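Local coordinates for protein beta-lactamase (Nostoc sp., PDB 6NHS) that probably hydrolyses the beta-lactam ring of penicillin-type antibiotics, as a class D member of the serine beta-lactamase and penicillin-binding protein family, at residues 56-61 against 158-163; 212-217 against 231-236. One frame throughout, in Å; residues are numbered along the deposited sequence.

Contact 1 (56-61 against 158-163). With FMT (formic acid), chain G.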
# COMPACT_ATOMS: atom_id res chain seq x y z
N SER A 56 -10.96 -0.64 11.77
CA SER A 56 -11.36 0.76 11.85
C SER A 56 -10.36 1.62 12.60
O SER A 56 -10.64 2.79 12.88
CB SER A 56 -12.74 0.88 12.50
OG SER A 56 -13.76 0.37 11.66
N GLN A 57 -9.20 1.06 12.97
CA GLN A 57 -8.17 1.82 13.66
C GLN A 57 -7.17 2.37 12.66
O GLN A 57 -6.89 1.75 11.64
CB GLN A 57 -7.46 0.95 14.69
CG GLN A 57 -8.35 0.55 15.87
CD GLN A 57 -7.69 -0.46 16.79
OE1 GLN A 57 -6.52 -0.82 16.61
NE2 GLN A 57 -8.44 -0.93 17.78
N SER A 58 -6.64 3.56 12.96
CA SER A 58 -5.73 4.26 12.06
C SER A 58 -4.28 3.91 12.38
O SER A 58 -3.90 3.79 13.54
CB SER A 58 -5.92 5.77 12.17
OG SER A 58 -7.22 6.15 11.80
N PHE A 59 -3.47 3.78 11.32
CA PHE A 59 -2.05 3.50 11.44
C PHE A 59 -1.29 4.31 10.40
O PHE A 59 -1.84 4.67 9.35
CB PHE A 59 -1.74 2.01 11.25
CG PHE A 59 -2.53 1.10 12.16
CD1 PHE A 59 -2.03 0.74 13.40
CD2 PHE A 59 -3.77 0.62 11.78
CE1 PHE A 59 -2.75 -0.10 14.24
CE2 PHE A 59 -4.50 -0.21 12.61
CZ PHE A 59 -3.99 -0.57 13.85
N LEU A 60 -0.02 4.60 10.69
CA LEU A 60 0.88 5.14 9.69
C LEU A 60 0.85 4.26 8.44
O LEU A 60 0.97 3.03 8.55
CB LEU A 60 2.31 5.20 10.23
CG LEU A 60 2.57 6.18 11.37
CD1 LEU A 60 3.93 5.91 11.99
CD2 LEU A 60 2.50 7.60 10.83
N PRO A 61 0.70 4.83 7.24
CA PRO A 61 0.64 3.99 6.04
C PRO A 61 1.98 3.40 5.64
O PRO A 61 2.00 2.34 5.01
CB PRO A 61 0.10 4.95 4.96
CG PRO A 61 0.40 6.30 5.47
CD PRO A 61 0.35 6.23 6.96
N GLN A 158 -2.34 9.13 8.73
CA GLN A 158 -2.67 7.77 9.13
C GLN A 158 -3.85 7.28 8.29
O GLN A 158 -4.56 8.07 7.66
CB GLN A 158 -3.00 7.68 10.63
CG GLN A 158 -1.84 8.09 11.54
CD GLN A 158 -2.18 7.93 13.01
OE1 GLN A 158 -2.57 6.86 13.45
NE2 GLN A 158 -2.05 9.00 13.78
N ILE A 159 -4.05 5.96 8.29
CA ILE A 159 -5.11 5.35 7.50
C ILE A 159 -5.55 4.06 8.17
O ILE A 159 -4.74 3.35 8.78
CB ILE A 159 -4.64 5.13 6.03
CG1 ILE A 159 -5.81 4.73 5.13
CG2 ILE A 159 -3.52 4.07 5.97
CD1 ILE A 159 -5.48 4.82 3.67
N THR A 160 -6.86 3.76 8.08
CA THR A 160 -7.38 2.50 8.58
C THR A 160 -7.37 1.44 7.48
O THR A 160 -7.32 1.77 6.29
CB THR A 160 -8.82 2.68 9.09
OG1 THR A 160 -9.70 2.75 7.97
CG2 THR A 160 -8.95 3.95 9.94
N PRO A 161 -7.41 0.16 7.84
CA PRO A 161 -7.53 -0.87 6.79
C PRO A 161 -8.78 -0.70 5.93
O PRO A 161 -8.71 -0.88 4.71
CB PRO A 161 -7.55 -2.18 7.58
CG PRO A 161 -6.82 -1.87 8.85
CD PRO A 161 -7.18 -0.43 9.17
N LYS A 162 -9.92 -0.34 6.54
CA LYS A 162 -11.12 -0.03 5.76
C LYS A 162 -10.87 1.06 4.73
O LYS A 162 -11.35 0.98 3.60
CB LYS A 162 -12.26 0.39 6.70
CG LYS A 162 -13.05 -0.76 7.29
CD LYS A 162 -14.18 -0.25 8.16
CE LYS A 162 -15.14 -1.35 8.51
NZ LYS A 162 -16.20 -0.87 9.43
N GLN A 163 -10.13 2.11 5.11
CA GLN A 163 -9.85 3.21 4.19
C GLN A 163 -8.86 2.80 3.10
O GLN A 163 -8.92 3.33 1.98
CB GLN A 163 -9.35 4.43 4.96
CG GLN A 163 -10.44 5.10 5.84
CD GLN A 163 -9.86 6.05 6.87
OE1 GLN A 163 -8.65 6.08 7.09
NE2 GLN A 163 -10.73 6.82 7.51
C FMT G . -10.18 6.16 14.06
O1 FMT G . -9.33 6.95 14.48
O2 FMT G . -10.19 5.72 12.91
O HOH W 1 -7.59 7.44 9.31
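With OG1 of T160 set between its backbone N and carbonyl carbon (chi1 76°), the hydroxyl faces the start of helix 161-172 while CG2 is turned to the 56-61 loop, 3.4 Å from S58 OG. S58 in turn carries OG beside its own backbone N (chi1 -62°), which brings the two side chains together. The motif is a capping box joined to a single antiparallel bridge: F59 of the loop pairs with I159, the residue just before the N-cap T160. In the box, Q163 N donates to T160 OG1 at 3.0 Å, and T160 N returns a bond to Q163 OE1 at 3.1 Å, nearly straight at 167° but arriving above the plane of the side-chain amide. A water continues the network, lying 2.8 Å from S58 OG and donating to Q163 OE1, so that the cap of the helix is tied to the loop through solvent.

The bridge pairs F59 with I159, N to O in both directions; F59 N meets I159 O from above its carbonyl plane, whereas I159 N is tilted less from that of F59 O. Beyond the bridge, P61 CB rests 3.9 Å from I159 CG2. The F59 ring presents an edge to P161 CD and I159 O, and the strand pair 213-223 and 226-236 supplies further neighbours for the ring, including I214 and N233. At the outer end, the extended side chain of K162 runs beside S56, and a formic acid molecule, probably from the crystallisation liquor, lies near the S56 carbonyl. Buried without a hydrogen-bonding partner in the model, Q57 O instead receives a CA-H...O contact from T160 CA at 3.2 Å.

Contact 2 (212-217 against 231-236)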
# COMPACT_ATOMS: atom_id res chain seq x y z
N PRO A 212 4.16 -1.14 19.23
CA PRO A 212 4.91 -2.04 18.35
C PRO A 212 4.96 -1.56 16.91
O PRO A 212 4.13 -0.73 16.52
CB PRO A 212 4.14 -3.35 18.46
CG PRO A 212 2.75 -2.93 18.76
CD PRO A 212 2.88 -1.73 19.65
N ASN A 213 5.92 -2.05 16.13
CA ASN A 213 5.93 -1.75 14.71
C ASN A 213 4.64 -2.26 14.07
O ASN A 213 4.01 -3.21 14.55
CB ASN A 213 7.13 -2.40 14.02
CG ASN A 213 8.46 -1.78 14.43
OD1 ASN A 213 9.51 -2.19 13.95
ND2 ASN A 213 8.42 -0.78 15.31
N ILE A 214 4.24 -1.62 12.98
CA ILE A 214 3.01 -1.97 12.27
C ILE A 214 3.37 -2.52 10.91
O ILE A 214 4.15 -1.91 10.17
CB ILE A 214 2.07 -0.75 12.14
CG1 ILE A 214 1.67 -0.24 13.53
CG2 ILE A 214 0.85 -1.10 11.30
CD1 ILE A 214 0.87 -1.24 14.34
N GLY A 215 2.81 -3.68 10.57
CA GLY A 215 3.02 -4.31 9.28
C GLY A 215 1.75 -4.19 8.42
O GLY A 215 0.65 -4.35 8.92
N TRP A 216 1.95 -3.92 7.14
CA TRP A 216 0.86 -3.83 6.19
C TRP A 216 1.09 -4.76 5.01
O TRP A 216 2.22 -4.98 4.58
CB TRP A 216 0.72 -2.43 5.58
CG TRP A 216 0.18 -1.30 6.38
CD1 TRP A 216 0.89 -0.28 6.94
CD2 TRP A 216 -1.20 -0.99 6.61
NE1 TRP A 216 0.05 0.62 7.53
CE2 TRP A 216 -1.24 0.21 7.34
CE3 TRP A 216 -2.40 -1.64 6.28
CZ2 TRP A 216 -2.44 0.79 7.76
CZ3 TRP A 216 -3.60 -1.05 6.70
CH2 TRP A 216 -3.61 0.15 7.43
N PHE A 217 -0.02 -5.26 4.44
CA PHE A 217 -0.04 -5.72 3.05
C PHE A 217 -1.42 -5.40 2.51
O PHE A 217 -2.42 -5.93 3.01
CB PHE A 217 0.27 -7.22 2.94
CG PHE A 217 0.44 -7.71 1.52
CD1 PHE A 217 1.21 -6.99 0.60
CD2 PHE A 217 -0.15 -8.89 1.10
CE1 PHE A 217 1.38 -7.44 -0.70
CE2 PHE A 217 0.02 -9.36 -0.21
CZ PHE A 217 0.78 -8.63 -1.11
N ALA A 231 -6.77 -5.76 2.86
CA ALA A 231 -5.89 -4.94 3.69
C ALA A 231 -5.55 -5.75 4.93
O ALA A 231 -6.45 -6.12 5.70
CB ALA A 231 -6.55 -3.61 4.08
N THR A 232 -4.27 -6.05 5.09
CA THR A 232 -3.75 -6.78 6.24
C THR A 232 -2.93 -5.82 7.11
O THR A 232 -2.14 -5.03 6.59
CB THR A 232 -2.89 -7.97 5.79
OG1 THR A 232 -3.71 -8.93 5.13
CG2 THR A 232 -2.22 -8.63 6.98
N ASN A 233 -3.13 -5.91 8.42
CA ASN A 233 -2.46 -5.01 9.36
C ASN A 233 -2.09 -5.82 10.59
O ASN A 233 -2.97 -6.43 11.21
CB ASN A 233 -3.38 -3.84 9.73
CG ASN A 233 -2.67 -2.80 10.57
OD1 ASN A 233 -2.48 -2.98 11.77
ND2 ASN A 233 -2.28 -1.69 9.93
N ILE A 234 -0.80 -5.85 10.94
CA ILE A 234 -0.32 -6.68 12.04
C ILE A 234 0.63 -5.89 12.93
O ILE A 234 1.20 -4.87 12.53
CB ILE A 234 0.38 -7.96 11.55
CG1 ILE A 234 1.70 -7.60 10.85
CG2 ILE A 234 -0.52 -8.75 10.62
CD1 ILE A 234 2.63 -8.80 10.63
N ASP A 235 0.81 -6.40 14.15
CA ASP A 235 1.93 -5.99 14.99
C ASP A 235 3.19 -6.72 14.56
O ASP A 235 3.18 -7.93 14.32
CB ASP A 235 1.65 -6.31 16.46
CG ASP A 235 0.54 -5.46 17.06
OD1 ASP A 235 0.06 -4.52 16.40
OD2 ASP A 235 0.17 -5.74 18.22
N ILE A 236 4.30 -5.99 14.48
CA ILE A 236 5.62 -6.58 14.24
C ILE A 236 6.45 -6.35 15.49
O ILE A 236 6.80 -5.21 15.82
CB ILE A 236 6.30 -5.98 13.00
CG1 ILE A 236 5.53 -6.36 11.74
CG2 ILE A 236 7.75 -6.46 12.90
CD1 ILE A 236 6.13 -5.79 10.47
O HOH W 2 7.86 -3.41 17.89
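W216 turns one face of its indole to the N233 amide, with ND2 3.1 Å above the ring plane and offset toward the rim. The amide stands almost upright on the ring, their planes 85° apart, and ND2 comes within 3.3 Å of W216 CZ2. N233 reaches this position because its CG lies anti to the backbone N (chi1 -173°); ND2 also touches I214 CG2, while OD1 accepts a hydrogen bond from R54. This is one face of a beta hairpin, whose antiparallel strands pair residue by residue from N213 with I236 to F217 with T232.

On the other face, G215 lets I236 fold across the neighbouring strand, its CD1 3.6 Å from G215 CA, with I234 CG1 close to the same CA. Backbone bonds seal the centre: G215 N gives I234 O an almost linear bond (176°), and I234 N returns one to G215 O. At the open end of the ladder, a water accepts from N213 N and donates to I236 O, while P212 CG packs against the D235 carboxylate, which has salt bridges to R54 and R237.

Within the larger antiparallel sheet, strand 198-207 flanks 213-223 and strand 35-41 flanks 226-236; helix 239-255 packs on the F217, T232 and I234 face, and helix 161-172 meets W216 and A231 on the other.

The two contacts form one continuous piece of packing, their centres about 10 Å apart. Contact 1 lays its loop and helix start on the W216 and N233 face of the hairpin in contact 2. A probable hydrogen bond joins them directly, L60 O to W216 NE1 at 2.8 Å, and would help hold the indole beside the loop. Next to it, F59 CD2 lies 3.3 Å from N233 ND2, so the amide touches both the W216 and F59 rings; P161 O packs 3.5 Å from A231 CB. Just beyond P61, whose carbonyl bonds to T64, comes the SxxK pattern of S63 and K66, probably the active-site motif, as in other serine beta-lactamases.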